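Putative fimbrium tip subunit Fim1C (Bacteroides ovatus, PDB 4EPS) probably forms part of the tip of a fimbrium, a cell-surface filament that mediates adhesion and biofilm formation. Local coordinates at residues Y89-K101 with D107-L119. Sequence-based numbering, arbitrary orientation.
Sequences YAYYPYQSEMTGK and DDFFAPLAAGWEL. With GOL (glycerol), chain K.
The rings of Y89 and F109 stack face to face, centroids 4.2 Å apart and planes 16° from parallel, with F109 CG above the middle of the tyrosine ring. F109 CB lies over the same ring, 3.5 Å from Y89 CE2. With CG anti to the backbone N (chi1 -175°), the F109 side chain turns across the Y89 face, while its ring meets F49 edge-to-face. F110 is sandwiched: F109 CD2 covers the centre of one face, Y91 CB the opposite face nearer the rim, and the selenomethionine methyl M98 CE approaches an edge. An alanine in place of Y89 would keep CB beside F110 but would probably leave one face of F109 without its stacking partner and a gap where the phenol ring lay against F109 CB. Next along, L113 CD2 sits 3.8 Å from both Y91 CD2 and M98 CE. Y91 OH accepts a nearly straight 2.9 Å bond from Q95 N and also pairs with N62, tying the strand to the loop after it. Farther on, W117 takes P93 CD at 3.7 Å from its CH2, Q95 NE2 at an edge, and over one face a carbon of a glycerol probably from the crystallisation liquor; its NE1 bonds to Q132 O. The Q95 amide stands 75° from the indole plane, held by a 3.0 Å bond from NE2 to P93 O. The one direct hydrogen bond across, L113 N to K101 O, is weak; a water bridges K101 NZ to L113 O, and the glycerol bridges E118 N to Q95 OE1, weakly at the latter. The contact of short helix 111-115 and its flanks with strand 87-92 and the following loop of this fimbrillin-like region therefore rests mainly on aromatic and aliphatic packing.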
# COMPACT_ATOMS: atom_id res chain seq x y z
N TYR A 89 56.89 -19.72 -0.53
CA TYR A 89 56.16 -18.48 -0.21
C TYR A 89 55.56 -17.91 -1.46
O TYR A 89 56.20 -17.95 -2.51
CB TYR A 89 57.12 -17.42 0.38
CG TYR A 89 57.79 -17.81 1.66
CD1 TYR A 89 58.99 -18.51 1.65
CD2 TYR A 89 57.25 -17.45 2.89
CE1 TYR A 89 59.63 -18.87 2.84
CE2 TYR A 89 57.88 -17.80 4.09
CZ TYR A 89 59.07 -18.50 4.05
OH TYR A 89 59.71 -18.82 5.22
N ALA A 90 54.36 -17.33 -1.36
CA ALA A 90 53.78 -16.68 -2.53
C ALA A 90 53.20 -15.33 -2.15
O ALA A 90 52.79 -15.12 -1.01
CB ALA A 90 52.72 -17.55 -3.18
N TYR A 91 53.15 -14.41 -3.12
CA TYR A 91 52.53 -13.10 -2.89
C TYR A 91 51.83 -12.65 -4.15
O TYR A 91 52.17 -13.06 -5.27
CB TYR A 91 53.56 -12.03 -2.43
CG TYR A 91 54.44 -11.55 -3.57
CD1 TYR A 91 55.46 -12.35 -4.07
CD2 TYR A 91 54.17 -10.34 -4.22
CE1 TYR A 91 56.23 -11.93 -5.16
CE2 TYR A 91 54.90 -9.95 -5.34
CZ TYR A 91 55.95 -10.74 -5.79
OH TYR A 91 56.67 -10.38 -6.90
N TYR A 92 50.88 -11.74 -3.94
CA TYR A 92 50.11 -11.09 -4.98
C TYR A 92 50.07 -9.58 -4.67
O TYR A 92 49.83 -9.25 -3.51
CB TYR A 92 48.67 -11.66 -4.97
CG TYR A 92 47.75 -10.90 -5.89
CD1 TYR A 92 47.07 -9.76 -5.46
CD2 TYR A 92 47.61 -11.26 -7.24
CE1 TYR A 92 46.30 -8.99 -6.33
CE2 TYR A 92 46.82 -10.53 -8.11
CZ TYR A 92 46.17 -9.39 -7.65
OH TYR A 92 45.39 -8.67 -8.51
N PRO A 93 50.07 -8.67 -5.67
CA PRO A 93 50.32 -8.90 -7.10
C PRO A 93 51.81 -8.94 -7.40
O PRO A 93 52.58 -8.18 -6.79
CB PRO A 93 49.64 -7.69 -7.77
CG PRO A 93 49.79 -6.56 -6.74
CD PRO A 93 49.89 -7.23 -5.37
N TYR A 94 52.20 -9.81 -8.34
CA TYR A 94 53.59 -9.98 -8.76
C TYR A 94 54.23 -8.63 -9.09
O TYR A 94 53.61 -7.80 -9.77
CB TYR A 94 53.63 -10.88 -10.02
CG TYR A 94 54.98 -10.93 -10.69
CD1 TYR A 94 56.01 -11.71 -10.17
CD2 TYR A 94 55.22 -10.24 -11.88
CE1 TYR A 94 57.27 -11.75 -10.78
CE2 TYR A 94 56.46 -10.29 -12.51
CZ TYR A 94 57.49 -11.04 -11.95
OH TYR A 94 58.72 -11.08 -12.56
N GLN A 95 55.47 -8.43 -8.61
CA GLN A 95 56.32 -7.26 -8.84
C GLN A 95 57.60 -7.74 -9.53
O GLN A 95 58.20 -8.70 -9.05
CB GLN A 95 56.67 -6.56 -7.50
CG GLN A 95 55.46 -6.13 -6.63
CD GLN A 95 54.60 -5.07 -7.28
OE1 GLN A 95 55.03 -3.94 -7.51
NE2 GLN A 95 53.35 -5.40 -7.56
N SER A 96 57.98 -7.11 -10.65
CA SER A 96 59.20 -7.42 -11.40
C SER A 96 60.44 -7.25 -10.53
O SER A 96 61.39 -8.04 -10.66
CB SER A 96 59.34 -6.53 -12.63
OG SER A 96 58.51 -7.00 -13.68
N GLU A 97 60.43 -6.24 -9.64
CA GLU A 97 61.57 -5.97 -8.76
C GLU A 97 61.25 -6.35 -7.31
O GLU A 97 60.36 -5.77 -6.70
CB GLU A 97 62.00 -4.49 -8.87
CG GLU A 97 63.30 -4.14 -8.14
CD GLU A 97 64.56 -4.80 -8.68
OE1 GLU A 97 64.87 -5.93 -8.24
OE2 GLU A 97 65.23 -4.19 -9.53
N MSE A 98 61.98 -7.33 -6.77
CA MSE A 98 61.77 -7.77 -5.39
C MSE A 98 63.07 -7.69 -4.59
O MSE A 98 63.12 -8.16 -3.45
CB MSE A 98 61.17 -9.19 -5.35
CG MSE A 98 59.68 -9.21 -5.73
SE MSE A 98 58.59 -8.27 -4.43
CE MSE A 98 58.66 -9.60 -2.97
N THR A 99 64.10 -7.02 -5.14
CA THR A 99 65.37 -6.86 -4.41
C THR A 99 65.11 -6.07 -3.12
O THR A 99 64.50 -5.01 -3.16
CB THR A 99 66.45 -6.19 -5.31
OG1 THR A 99 66.61 -6.97 -6.50
CG2 THR A 99 67.80 -6.08 -4.61
N GLY A 100 65.52 -6.66 -2.00
CA GLY A 100 65.36 -6.09 -0.67
C GLY A 100 63.94 -6.11 -0.15
O GLY A 100 63.68 -5.52 0.90
N LYS A 101 63.02 -6.82 -0.84
CA LYS A 101 61.63 -6.85 -0.38
C LYS A 101 61.29 -8.12 0.44
O LYS A 101 60.14 -8.27 0.88
CB LYS A 101 60.66 -6.69 -1.57
CG LYS A 101 60.83 -5.38 -2.35
CD LYS A 101 60.63 -4.16 -1.48
CE LYS A 101 60.41 -2.89 -2.26
NZ LYS A 101 60.08 -1.77 -1.34
N ASP A 107 60.79 -13.43 11.31
CA ASP A 107 59.75 -14.46 11.26
C ASP A 107 58.66 -14.12 10.21
O ASP A 107 57.73 -14.91 10.00
CB ASP A 107 59.13 -14.67 12.66
CG ASP A 107 60.14 -15.03 13.74
OD1 ASP A 107 60.79 -16.10 13.62
OD2 ASP A 107 60.29 -14.24 14.70
N ASP A 108 58.80 -12.98 9.50
CA ASP A 108 57.87 -12.57 8.45
C ASP A 108 58.65 -12.34 7.15
O ASP A 108 59.25 -11.28 6.97
CB ASP A 108 57.07 -11.32 8.88
CG ASP A 108 56.11 -10.73 7.83
OD1 ASP A 108 55.87 -11.40 6.80
OD2 ASP A 108 55.64 -9.60 8.04
N PHE A 109 58.63 -13.33 6.24
CA PHE A 109 59.38 -13.27 4.98
C PHE A 109 59.06 -12.04 4.12
O PHE A 109 59.94 -11.55 3.42
CB PHE A 109 59.15 -14.54 4.16
CG PHE A 109 59.96 -14.68 2.88
CD1 PHE A 109 61.30 -15.05 2.93
CD2 PHE A 109 59.36 -14.51 1.64
CE1 PHE A 109 62.04 -15.21 1.76
CE2 PHE A 109 60.10 -14.71 0.46
CZ PHE A 109 61.43 -15.06 0.53
N PHE A 110 57.80 -11.56 4.12
CA PHE A 110 57.45 -10.41 3.28
C PHE A 110 57.32 -9.08 4.08
O PHE A 110 56.73 -8.12 3.57
CB PHE A 110 56.15 -10.70 2.51
CG PHE A 110 56.26 -11.80 1.48
CD1 PHE A 110 56.95 -11.59 0.28
CD2 PHE A 110 55.61 -13.01 1.66
CE1 PHE A 110 57.01 -12.59 -0.70
CE2 PHE A 110 55.67 -14.01 0.68
CZ PHE A 110 56.36 -13.79 -0.50
N ALA A 111 57.88 -9.02 5.30
CA ALA A 111 57.84 -7.80 6.13
C ALA A 111 58.32 -6.54 5.34
O ALA A 111 57.58 -5.54 5.37
CB ALA A 111 58.65 -7.97 7.41
N PRO A 112 59.46 -6.55 4.58
CA PRO A 112 59.87 -5.31 3.86
C PRO A 112 58.94 -4.94 2.70
O PRO A 112 58.75 -3.76 2.43
CB PRO A 112 61.27 -5.65 3.34
CG PRO A 112 61.74 -6.82 4.19
CD PRO A 112 60.49 -7.60 4.42
N LEU A 113 58.36 -5.93 2.02
CA LEU A 113 57.41 -5.67 0.93
C LEU A 113 56.21 -4.91 1.49
O LEU A 113 55.82 -3.88 0.95
CB LEU A 113 56.98 -7.00 0.28
CG LEU A 113 55.93 -6.95 -0.83
CD1 LEU A 113 56.43 -6.14 -2.06
CD2 LEU A 113 55.50 -8.37 -1.21
N ALA A 114 55.67 -5.39 2.63
CA ALA A 114 54.52 -4.77 3.28
C ALA A 114 54.88 -3.39 3.84
O ALA A 114 54.12 -2.44 3.63
CB ALA A 114 54.00 -5.68 4.39
N ALA A 115 56.06 -3.26 4.50
CA ALA A 115 56.51 -1.98 5.08
C ALA A 115 56.67 -0.87 4.02
O ALA A 115 56.28 0.27 4.29
CB ALA A 115 57.83 -2.17 5.82
N GLY A 116 57.19 -1.20 2.84
CA GLY A 116 57.39 -0.23 1.77
C GLY A 116 56.25 -0.10 0.78
O GLY A 116 56.35 0.65 -0.20
N TRP A 117 55.13 -0.84 1.00
CA TRP A 117 54.00 -0.83 0.06
C TRP A 117 53.36 0.55 0.02
O TRP A 117 52.89 1.05 1.03
CB TRP A 117 52.98 -1.92 0.44
CG TRP A 117 52.00 -2.23 -0.65
CD1 TRP A 117 50.68 -1.89 -0.69
CD2 TRP A 117 52.24 -3.01 -1.84
NE1 TRP A 117 50.09 -2.39 -1.83
CE2 TRP A 117 51.03 -3.08 -2.56
CE3 TRP A 117 53.38 -3.66 -2.36
CZ2 TRP A 117 50.91 -3.77 -3.77
CZ3 TRP A 117 53.27 -4.33 -3.58
CH2 TRP A 117 52.05 -4.38 -4.26
N GLU A 118 53.39 1.17 -1.17
CA GLU A 118 52.85 2.52 -1.37
C GLU A 118 51.41 2.43 -1.86
O GLU A 118 51.16 1.96 -2.97
CB GLU A 118 53.72 3.33 -2.35
CG GLU A 118 55.17 3.49 -1.90
CD GLU A 118 56.08 4.21 -2.88
OE1 GLU A 118 56.14 3.79 -4.06
OE2 GLU A 118 56.75 5.17 -2.45
N LEU A 119 50.50 2.84 -1.03
CA LEU A 119 49.08 2.81 -1.32
C LEU A 119 48.60 4.20 -1.66
O LEU A 119 48.95 5.16 -0.97
CB LEU A 119 48.41 2.27 -0.05
CG LEU A 119 47.09 1.61 -0.13
CD1 LEU A 119 47.18 0.31 -0.95
CD2 LEU A 119 46.64 1.31 1.25
C1 GOL K . 51.84 -0.52 -5.21
O1 GOL K . 50.92 -0.37 -6.29
C2 GOL K . 53.26 -0.31 -5.68
O2 GOL K . 53.49 -1.10 -6.85
C3 GOL K . 54.25 -0.72 -4.62
O3 GOL K . 54.29 0.19 -3.53
O HOH W 1 57.27 -2.56 -1.00